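Local coordinates for 3,4-dihydroxy-2-butanone 4-phosphate synthase (Acinetobacter baumannii, PDB 6MNZ), which probably catalyses the conversion of D-ribulose 5-phosphate to formate and 3,4-dihydroxy-2-butanone 4-phosphate, a step of riboflavin biosynthesis, at residues E43-M48 with A102-T107; G135-R140 with G190-L195. All coordinates share one frame; numbering follows the deposited sequence.

Contact 1 of 2, residues E43-M48 with A102-T107; sequences EDINFM and AERAHT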
# COMPACT_ATOMS: atom_id res chain seq x y z
N GLU A 43 1.50 40.99 -9.28
CA GLU A 43 2.93 41.12 -9.51
C GLU A 43 3.73 39.99 -8.89
O GLU A 43 4.84 39.71 -9.33
CB GLU A 43 3.44 42.46 -8.97
CG GLU A 43 3.77 43.50 -10.04
CD GLU A 43 4.73 42.98 -11.09
OE1 GLU A 43 4.31 42.85 -12.26
OE2 GLU A 43 5.85 42.55 -10.72
N ASP A 44 3.14 39.25 -7.94
CA ASP A 44 3.82 38.09 -7.38
C ASP A 44 3.81 36.92 -8.36
O ASP A 44 4.85 36.31 -8.61
CB ASP A 44 3.18 37.69 -6.05
CG ASP A 44 3.43 38.71 -4.95
OD1 ASP A 44 4.60 38.87 -4.55
OD2 ASP A 44 2.45 39.29 -4.44
N ILE A 45 2.67 36.67 -8.99
CA ILE A 45 2.61 35.64 -10.02
C ILE A 45 3.53 36.00 -11.18
O ILE A 45 4.21 35.13 -11.74
CB ILE A 45 1.16 35.43 -10.50
CG1 ILE A 45 0.23 35.15 -9.32
CG2 ILE A 45 1.08 34.30 -11.51
CD1 ILE A 45 0.66 33.97 -8.46
N ASN A 46 3.60 37.28 -11.53
CA ASN A 46 4.41 37.69 -12.67
C ASN A 46 5.89 37.50 -12.38
O ASN A 46 6.65 37.10 -13.27
CB ASN A 46 4.12 39.15 -13.03
CG ASN A 46 4.89 39.61 -14.25
OD1 ASN A 46 5.64 40.59 -14.19
ND2 ASN A 46 4.72 38.90 -15.36
N PHE A 47 6.34 37.83 -11.17
CA PHE A 47 7.71 37.53 -10.78
C PHE A 47 8.00 36.04 -10.88
O PHE A 47 9.08 35.63 -11.32
CB PHE A 47 7.98 38.03 -9.36
CG PHE A 47 9.38 37.78 -8.89
CD1 PHE A 47 9.68 36.64 -8.16
CD2 PHE A 47 10.40 38.66 -9.19
CE1 PHE A 47 10.99 36.36 -7.80
CE2 PHE A 47 11.71 38.38 -8.85
CZ PHE A 47 11.99 37.24 -8.12
N MET A 48 7.00 35.20 -10.56
CA MET A 48 7.22 33.76 -10.58
C MET A 48 7.42 33.25 -12.00
O MET A 48 8.42 32.60 -12.30
CB MET A 48 6.03 33.06 -9.91
CG MET A 48 6.06 33.13 -8.40
SD MET A 48 4.84 32.05 -7.64
CE MET A 48 5.59 31.76 -6.04
N ALA A 102 -2.59 38.69 -13.29
CA ALA A 102 -3.67 39.10 -12.39
C ALA A 102 -4.72 38.00 -12.27
O ALA A 102 -5.28 37.78 -11.19
CB ALA A 102 -4.31 40.40 -12.90
N GLU A 103 -5.15 37.44 -13.41
CA GLU A 103 -6.26 36.50 -13.40
C GLU A 103 -5.90 35.23 -12.64
O GLU A 103 -6.67 34.77 -11.79
CB GLU A 103 -6.67 36.16 -14.83
CG GLU A 103 -7.44 37.27 -15.53
CD GLU A 103 -8.14 36.81 -16.80
OE1 GLU A 103 -8.44 37.67 -17.65
OE2 GLU A 103 -8.55 35.63 -16.86
N ARG A 104 -4.67 34.74 -12.81
CA ARG A 104 -4.19 33.63 -11.99
C ARG A 104 -4.21 33.99 -10.52
O ARG A 104 -4.77 33.26 -9.69
CB ARG A 104 -2.79 33.23 -12.43
CG ARG A 104 -2.75 32.22 -13.57
CD ARG A 104 -1.34 31.73 -13.83
NE ARG A 104 -0.85 32.16 -15.13
CZ ARG A 104 0.40 31.97 -15.55
NH1 ARG A 104 1.26 31.32 -14.79
NH2 ARG A 104 0.77 32.41 -16.75
N ALA A 105 -3.59 35.12 -10.16
CA ALA A 105 -3.68 35.63 -8.80
C ALA A 105 -5.13 35.68 -8.34
O ALA A 105 -5.48 35.12 -7.30
CB ALA A 105 -3.04 37.02 -8.72
N HIS A 106 -6.02 36.22 -9.19
CA HIS A 106 -7.43 36.29 -8.83
C HIS A 106 -8.02 34.90 -8.61
O HIS A 106 -8.79 34.69 -7.67
CB HIS A 106 -8.20 37.03 -9.93
CG HIS A 106 -9.68 37.06 -9.72
ND1 HIS A 106 -10.26 36.92 -8.48
CD2 HIS A 106 -10.70 37.23 -10.59
CE1 HIS A 106 -11.57 36.87 -8.61
NE2 HIS A 106 -11.87 37.08 -9.88
N THR A 107 -7.61 33.93 -9.43
CA THR A 107 -8.09 32.56 -9.24
C THR A 107 -7.68 32.03 -7.87
O THR A 107 -8.47 31.36 -7.19
CB THR A 107 -7.56 31.66 -10.35
OG1 THR A 107 -8.16 32.03 -11.60
CG2 THR A 107 -7.87 30.20 -10.05

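Contact 2 of 2, residues G135-R140 with G190-L195; sequences GGVLHR and GTIADL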
# COMPACT_ATOMS: atom_id res chain seq x y z
N GLY A 135 -0.78 15.43 7.88
CA GLY A 135 0.21 15.88 8.84
C GLY A 135 1.23 16.84 8.29
O GLY A 135 2.16 17.22 9.01
N GLY A 136 1.13 17.21 7.02
CA GLY A 136 2.05 18.18 6.46
C GLY A 136 3.44 17.58 6.31
O GLY A 136 3.61 16.39 6.06
N VAL A 137 4.44 18.41 6.61
CA VAL A 137 5.84 18.08 6.36
C VAL A 137 6.30 17.03 7.36
O VAL A 137 7.44 16.55 7.30
CB VAL A 137 6.70 19.35 6.42
CG1 VAL A 137 8.16 19.02 6.32
CG2 VAL A 137 6.32 20.31 5.31
N LEU A 138 5.41 16.59 8.25
CA LEU A 138 5.76 15.53 9.18
C LEU A 138 6.03 14.21 8.47
O LEU A 138 6.71 13.34 9.02
CB LEU A 138 4.65 15.33 10.21
CG LEU A 138 4.40 16.49 11.18
CD1 LEU A 138 3.16 16.21 12.00
CD2 LEU A 138 5.61 16.73 12.07
N HIS A 139 5.33 13.97 7.36
CA HIS A 139 5.32 12.65 6.73
C HIS A 139 5.84 12.68 5.30
O HIS A 139 6.79 11.95 4.98
CB HIS A 139 3.90 12.08 6.76
CG HIS A 139 3.24 12.19 8.10
ND1 HIS A 139 3.75 11.57 9.22
CD2 HIS A 139 2.20 12.94 8.52
CE1 HIS A 139 3.03 11.92 10.28
NE2 HIS A 139 2.05 12.71 9.87
N ARG A 140 5.28 13.53 4.44
CA ARG A 140 5.85 13.80 3.13
C ARG A 140 6.63 15.10 3.18
O ARG A 140 6.05 16.17 3.40
CB ARG A 140 4.76 13.87 2.06
CG ARG A 140 5.29 13.73 0.64
CD ARG A 140 4.24 14.07 -0.40
NE ARG A 140 4.52 15.34 -1.06
CZ ARG A 140 4.29 15.59 -2.35
NH1 ARG A 140 3.58 14.73 -3.07
NH2 ARG A 140 4.51 16.81 -2.83
N GLY A 190 15.53 28.36 2.34
CA GLY A 190 15.23 27.42 3.41
C GLY A 190 15.27 25.99 2.93
O GLY A 190 14.94 25.68 1.79
N THR A 191 15.48 25.10 3.90
CA THR A 191 15.45 23.65 3.69
C THR A 191 14.17 23.09 4.31
O THR A 191 13.86 23.38 5.47
CB THR A 191 16.67 22.99 4.31
OG1 THR A 191 17.86 23.57 3.78
CG2 THR A 191 16.67 21.50 4.03
N ILE A 192 13.48 22.23 3.56
CA ILE A 192 12.29 21.58 4.10
C ILE A 192 12.66 20.72 5.31
O ILE A 192 11.95 20.72 6.33
CB ILE A 192 11.60 20.73 3.02
CG1 ILE A 192 11.02 21.63 1.92
CG2 ILE A 192 10.49 19.88 3.63
CD1 ILE A 192 10.50 20.86 0.72
N ALA A 193 13.84 20.09 5.27
CA ALA A 193 14.33 19.38 6.45
C ALA A 193 14.52 20.32 7.63
O ALA A 193 14.20 19.97 8.77
CB ALA A 193 15.64 18.66 6.12
N ASP A 194 15.02 21.53 7.37
CA ASP A 194 15.12 22.52 8.44
C ASP A 194 13.75 22.89 8.99
O ASP A 194 13.63 23.25 10.17
CB ASP A 194 15.84 23.77 7.94
CG ASP A 194 17.35 23.60 7.89
OD1 ASP A 194 17.81 22.45 7.73
OD2 ASP A 194 18.07 24.62 7.94
N LEU A 195 12.71 22.81 8.16
CA LEU A 195 11.35 23.01 8.65
C LEU A 195 10.83 21.79 9.40
O LEU A 195 10.09 21.93 10.38
CB LEU A 195 10.42 23.36 7.49
CG LEU A 195 9.02 23.82 7.88
CD1 LEU A 195 9.08 25.12 8.68
CD2 LEU A 195 8.15 23.99 6.64

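Contact 1 of 2, residues E43-M48 with A102-T107
Ile45 and Ala105 mark the nearest approach of two helical segments, 43-48 from helix 42-52 and 102-107 from helix 101-112; their CA atoms lie 6.4 Å apart. Both helices run on beyond these turns. No hydrogen bond crosses the interface; the backbones bond along their own helices, as from Phe47 N to Glu43 O.

A single branched residue does most of the work. Ile45 points its side chain at the other helix and splits it between two neighbours: CG1 lies 3.8 Å from Ala105 CB, and CG2 lies 4.1 Å from Arg104 CB. The torsions explain the split: CG2 is anti to the backbone N, whereas CG1 is anti to the carbonyl carbon (chi1 -54°), which sends the two branches to different residues. A beta-branched apolar residue suits this buried place because it presents two separate branches, one to Ala105 and one to Arg104. CG1 is also 3.9 Å from Ala105 N, a closeness to the backbone that the small methyl of Ala105 permits.

Arg104 meets Ile45 chiefly through CB, at the base of its chain; its guanidinium lies obliquely to the same CG2 methyl. The side chain also touches Ile49, and its NH2 donates to Ile99 O, so that one long residue combines apolar packing with a polar partner at its end.

Ile45 also rests on Val161 of strand 160-164, and Met48, one turn along, packs on Val161 and Cys163 of that strand and on Leu33 and Ile35 of strand 31-36. The pairing is therefore helix-helix packing in an alpha/beta domain: helix 101-112 is joined to helix 42-52, which itself lies against the mixed sheet of the DHBP synthase fold.

Contact 2 of 2, residues G135-R140 with G190-L195
Val137 meets Ile192 and Leu195 through its two methyls, and this small apolar patch is the tightly packed part of the contact. CG1 lies 3.7 Å from Ile192 CG2; CG2 reaches Leu195 CD2 at a longer 4.3 Å. With CG1 anti to the backbone N (chi1 174°), the fork of the valine spans two residues on the first turn of helix 192-202. Leu195 does not aim its CB at the loop, but its CD2 branch comes close. Branched apolar side chains suit this buried place, where Ile192 and Leu195 also touch helix 143-153 through Ala146 and Leu150.

The loop carrying Val137 is shaped by Gly136, whose positive phi (70°) favours glycine, and by the hydrogen bond from His139 N to Gly136 O. Val137 N is held by Asp149 OD2.

Away from this patch the segments part, and the loop's later residues, His139 and Arg140, are partly exposed. Here the interactions turn polar and lead elsewhere: His139 NE2 bonds Ile229 O, and Arg140 NE forms a salt bridge with Glu145, while its NH2 pairs with a bound sulfate. Arg140 is predicted to bind D-ribulose 5-phosphate; the sulfate, probably from the crystallisation liquor, may mark where an anionic group binds. The contact thus backs a loop predicted to bind substrate onto the first turn of helix 192-202, just after strand 188-191 of the DHBP synthase fold.

Both contacts belong to the DHBP synthase part of the chain, yet they do not touch: their centres are about 26 Å apart and their nearest atoms about 13 Å. Contact 1 lies toward the periphery, its centre about 26 Å from that of the chain, whereas contact 2 is central, its centre about 3 Å from that of the chain. Their relation to the predicted active site differs accordingly. In contact 2 the Ile192 side chain is about 4 Å from that of His143, a predicted metal ligand, and about 6 Å from the sulfate. Contact 1 stands farther off: the Arg104 side chain is about 10 Å from that of Glu164, predicted to be essential.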